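Side-chain contacts in CELL division control protein 6 (Pyrobaculum aerophilum, PDB 1FNN), which binds ADP and magnesium as a Cdc6/Cdc18-family AAA+ ATPase and is probably involved in regulating the initiation of DNA replication: residues Ala314-Ser317 / Tyr318-Val321; Tyr84-Phe87 / Thr88-Ile91. One frame throughout, in Å; residues are numbered along the deposited sequence.

Interaction 1. Residues Ala314-Ser317 / Tyr318-Val321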
loop_
_atom_site.group_PDB
_atom_site.type_symbol
_atom_site.label_atom_id
_atom_site.label_comp_id
_atom_site.label_asym_id
_atom_site.label_seq_id
_atom_site.Cartn_x
_atom_site.Cartn_y
_atom_site.Cartn_z
ATOM N N ALA A 314 16.387 -22.067 -17.068
ATOM C CA ALA A 314 15.303 -22.963 -16.659
ATOM C C ALA A 314 15.164 -24.154 -17.659
ATOM O O ALA A 314 14.777 -25.250 -17.268
ATOM C CB ALA A 314 14.044 -22.097 -16.668
ATOM N N GLU A 315 15.258 -23.874 -18.934
ATOM C CA GLU A 315 15.128 -24.901 -19.986
ATOM C C GLU A 315 16.281 -25.895 -19.947
ATOM O O GLU A 315 16.022 -27.108 -19.805
ATOM C CB GLU A 315 14.990 -24.296 -21.385
ATOM C CG GLU A 315 14.946 -25.420 -22.441
ATOM C CD GLU A 315 14.464 -24.946 -23.793
ATOM O OE1 GLU A 315 14.588 -23.741 -24.058
ATOM O OE2 GLU A 315 13.956 -25.759 -24.607
ATOM N N GLU A 316 17.510 -25.447 -19.684
ATOM C CA GLU A 316 18.595 -26.410 -19.487
ATOM C C GLU A 316 18.410 -27.217 -18.228
ATOM O O GLU A 316 18.690 -28.428 -18.149
ATOM C CB GLU A 316 19.980 -25.752 -19.565
ATOM C CG GLU A 316 20.335 -25.382 -21.003
ATOM C CD GLU A 316 20.167 -26.561 -21.971
ATOM O OE1 GLU A 316 20.574 -27.699 -21.628
ATOM O OE2 GLU A 316 19.614 -26.337 -23.076
ATOM N N SER A 317 17.895 -26.607 -17.159
ATOM C CA SER A 317 17.607 -27.317 -15.925
ATOM C C SER A 317 16.511 -28.373 -16.184
ATOM O O SER A 317 16.489 -29.428 -15.536
ATOM C CB SER A 317 17.125 -26.284 -14.876
ATOM O OG SER A 317 16.742 -26.950 -13.681
ATOM N N TYR A 318 15.503 -27.965 -16.925
ATOM C CA TYR A 318 14.327 -28.762 -17.239
ATOM C C TYR A 318 14.703 -30.030 -18.041
ATOM O O TYR A 318 14.234 -31.121 -17.725
ATOM C CB TYR A 318 13.304 -27.905 -18.004
ATOM C CG TYR A 318 12.181 -28.701 -18.674
ATOM C CD1 TYR A 318 11.077 -29.173 -17.995
ATOM C CD2 TYR A 318 12.262 -28.977 -20.044
ATOM C CE1 TYR A 318 10.068 -29.894 -18.613
ATOM C CE2 TYR A 318 11.255 -29.700 -20.676
ATOM C CZ TYR A 318 10.183 -30.147 -19.973
ATOM O OH TYR A 318 9.187 -30.873 -20.638
ATOM N N LYS A 319 15.657 -29.916 -18.954
ATOM C CA LYS A 319 16.162 -31.140 -19.627
ATOM C C LYS A 319 16.771 -32.134 -18.660
ATOM O O LYS A 319 16.509 -33.355 -18.676
ATOM C CB LYS A 319 17.163 -30.702 -20.686
ATOM C CG LYS A 319 16.489 -29.900 -21.792
ATOM C CD LYS A 319 17.563 -29.403 -22.766
ATOM C CE LYS A 319 16.858 -28.725 -23.931
ATOM N NZ LYS A 319 17.791 -28.073 -24.890
ATOM N N ILE A 320 17.543 -31.644 -17.677
ATOM C CA ILE A 320 18.118 -32.487 -16.661
ATOM C C ILE A 320 17.034 -33.102 -15.803
ATOM O O ILE A 320 17.105 -34.299 -15.488
ATOM C CB ILE A 320 19.119 -31.700 -15.763
ATOM C CG1 ILE A 320 20.324 -31.337 -16.635
ATOM C CG2 ILE A 320 19.531 -32.488 -14.523
ATOM C CD1 ILE A 320 21.240 -30.286 -16.033
ATOM N N VAL A 321 16.059 -32.299 -15.361
ATOM C CA VAL A 321 14.981 -32.784 -14.534
ATOM C C VAL A 321 14.255 -33.948 -15.281
ATOM O O VAL A 321 13.811 -34.944 -14.645
ATOM C CB VAL A 321 14.047 -31.662 -14.103
ATOM C CG1 VAL A 321 12.725 -32.162 -13.551
ATOM C CG2 VAL A 321 14.716 -30.781 -12.994
#
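Glu316 and Lys319 meet through complementary torsions: both place CG beside the backbone N (chi1 -73° and -66°), but the glutamate then folds at chi2 (-52°) while the lysine runs out extended. The bend brings the carboxylate across the far half of the lysine chain. Lys319 NZ lies 3.1 Å from Glu316 OE2 in a salt bridge, reaching that oxygen on its syn side and somewhat out of the carboxylate plane, and Lys319 CD packs 3.6 Å from Glu316 OE1. Glu315 comes at the same lysine from one turn back, its CG 4.1 Å from Lys319 CE. Its OE2 stays 4.5 Å from Lys319 NZ, beyond a salt bridge, while OE1 is hydrogen-bonded to His332. Beneath the charges run i to i+4 helical bonds, among them Lys319 N to Glu315 O. On the buried side of helix 311-324 in the winged-helix domain, Tyr318 OH bonds with His289 and the backbone of Arg330, and Ser317 OG with Ala296 O. The helix is thus two-sided: apolar packing and hydrogen bonds join one side to helices 288-304 and 332-344, while on the exposed side the lysine's charge is probably offset mainly by Glu316, with Glu315 a more distant contributor.

Interaction 2. Residues Tyr84-Phe87 / Thr88-Ile91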
loop_
_atom_site.group_PDB
_atom_site.type_symbol
_atom_site.label_atom_id
_atom_site.label_comp_id
_atom_site.label_asym_id
_atom_site.label_seq_id
_atom_site.Cartn_x
_atom_site.Cartn_y
_atom_site.Cartn_z
ATOM N N TYR A 84 -11.561 6.282 15.866
ATOM C CA TYR A 84 -12.708 7.064 16.327
ATOM C C TYR A 84 -13.848 6.914 15.334
ATOM O O TYR A 84 -13.778 7.496 14.251
ATOM C CB TYR A 84 -12.298 8.539 16.474
ATOM C CG TYR A 84 -11.025 8.638 17.288
ATOM C CD1 TYR A 84 -9.782 8.809 16.694
ATOM C CD2 TYR A 84 -11.104 8.556 18.677
ATOM C CE1 TYR A 84 -8.628 8.898 17.450
ATOM C CE2 TYR A 84 -9.954 8.643 19.447
ATOM C CZ TYR A 84 -8.736 8.812 18.836
ATOM O OH TYR A 84 -7.622 8.894 19.627
ATOM N N ARG A 85 -14.916 6.202 15.687
ATOM C CA ARG A 85 -15.956 5.862 14.717
ATOM C C ARG A 85 -17.320 6.472 14.937
ATOM O O ARG A 85 -18.002 6.799 13.953
ATOM C CB ARG A 85 -16.132 4.332 14.670
ATOM C CG ARG A 85 -14.889 3.654 14.120
ATOM C CD ARG A 85 -15.047 2.144 13.992
ATOM N NE ARG A 85 -13.775 1.537 13.632
ATOM C CZ ARG A 85 -13.584 0.275 13.273
ATOM N NH1 ARG A 85 -14.604 -0.570 13.214
ATOM N NH2 ARG A 85 -12.362 -0.145 12.971
ATOM N N ASN A 86 -17.695 6.650 16.197
ATOM C CA ASN A 86 -19.019 7.228 16.453
ATOM C C ASN A 86 -18.826 8.701 16.773
ATOM O O ASN A 86 -17.678 9.112 16.923
ATOM C CB ASN A 86 -19.715 6.486 17.599
ATOM C CG ASN A 86 -18.806 6.455 18.821
ATOM O OD1 ASN A 86 -18.553 7.508 19.410
ATOM N ND2 ASN A 86 -18.343 5.265 19.161
ATOM N N PHE A 87 -19.911 9.454 16.761
ATOM C CA PHE A 87 -19.951 10.865 16.993
ATOM C C PHE A 87 -19.201 11.281 18.261
ATOM O O PHE A 87 -18.468 12.268 18.247
ATOM C CB PHE A 87 -21.410 11.398 17.104
ATOM C CG PHE A 87 -21.351 12.911 17.170
ATOM C CD1 PHE A 87 -21.140 13.641 16.007
ATOM C CD2 PHE A 87 -21.494 13.596 18.361
ATOM C CE1 PHE A 87 -21.075 15.013 16.037
ATOM C CE2 PHE A 87 -21.428 14.977 18.388
ATOM C CZ PHE A 87 -21.221 15.689 17.235
ATOM N N THR A 88 -19.472 10.601 19.370
ATOM C CA THR A 88 -18.865 10.924 20.647
ATOM C C THR A 88 -17.354 10.757 20.615
ATOM O O THR A 88 -16.643 11.581 21.189
ATOM C CB THR A 88 -19.470 10.049 21.775
ATOM O OG1 THR A 88 -20.865 10.386 21.857
ATOM C CG2 THR A 88 -18.822 10.329 23.116
ATOM N N ALA A 89 -16.863 9.661 20.045
ATOM C CA ALA A 89 -15.427 9.447 19.936
ATOM C C ALA A 89 -14.787 10.527 19.060
ATOM O O ALA A 89 -13.700 10.991 19.382
ATOM C CB ALA A 89 -15.130 8.058 19.375
ATOM N N ILE A 90 -15.366 10.842 17.917
ATOM C CA ILE A 90 -14.793 11.825 16.989
ATOM C C ILE A 90 -14.819 13.245 17.532
ATOM O O ILE A 90 -13.808 13.958 17.544
ATOM C CB ILE A 90 -15.547 11.790 15.646
ATOM C CG1 ILE A 90 -15.308 10.449 14.952
ATOM C CG2 ILE A 90 -15.078 12.937 14.744
ATOM C CD1 ILE A 90 -16.381 10.103 13.927
ATOM N N ILE A 91 -15.986 13.677 18.038
ATOM C CA ILE A 91 -16.063 15.021 18.626
ATOM C C ILE A 91 -15.121 15.160 19.801
ATOM O O ILE A 91 -14.534 16.237 20.043
ATOM C CB ILE A 91 -17.523 15.380 18.990
ATOM C CG1 ILE A 91 -17.688 16.899 19.075
ATOM C CG2 ILE A 91 -17.956 14.742 20.288
ATOM C CD1 ILE A 91 -17.704 17.571 17.715
#
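The Phe87 ring carries Ile91 on one face, with Ile91 CB 3.9 Å above the plane and displaced toward the rim; Ile91 CG2 lies 4.0 Å from Phe87 CE2. The Tyr84 ring meets the helix obliquely, its CD2 3.6 Å from Ala89 O, while Tyr84 CB packs 3.9 Å from Ile90 CG1. Asn86, between the two aromatics in sequence, is the N-cap. With chi1 at 53°, CG lies between the backbone N and the carbonyl carbon, which turns the amide back over the first turn, and OD1 accepts from Ala89 N at 2.8 Å in a nearly straight bond (166°), the donor tilted out of the amide plane. Asn86 O takes Ile90 N within the carbonyl plane. Tyr84 O, closed in by Ile90 CG1, is buried without a polar partner. With the ring of Phe87 cut back to an alanine, Ile91 would probably lose the surface it packs on, and a gap is likely to open toward helix 109-122. That helix supplies Phe112 and Leu113 to the phenylalanine and Leu116 to Ile91. Ile90 instead touches Ile141 and Phe145 of helix 139-148 and, together with Tyr84, Ile79 of strand 75-80, so the start of helix 87-97 is wedged between two helices and an outermost strand of the parallel sheet.

In the fold
Interactions 1 and 2 are both local, between side chains a few residues apart, yet they illustrate different parts of a helix: residues 84-91 cap a start, whereas residues 314-321 lie within a continuing one. They belong to separate domains, on opposite sides of the chain's centre, with centres 61 Å apart and nearest atoms about 45 Å apart, so neither touches the other. Interaction 2 is in the AAA domain, nearer the nucleotide: the Arg85 side chain is about 13 Å from the bound magnesium ion and about 14 Å from ADP, and that of Tyr84 about 9 Å from the side chain of Asp132, known to bind magnesium in this protein though not in this model. Interaction 1, in the winged-helix domain, lies away from those sites.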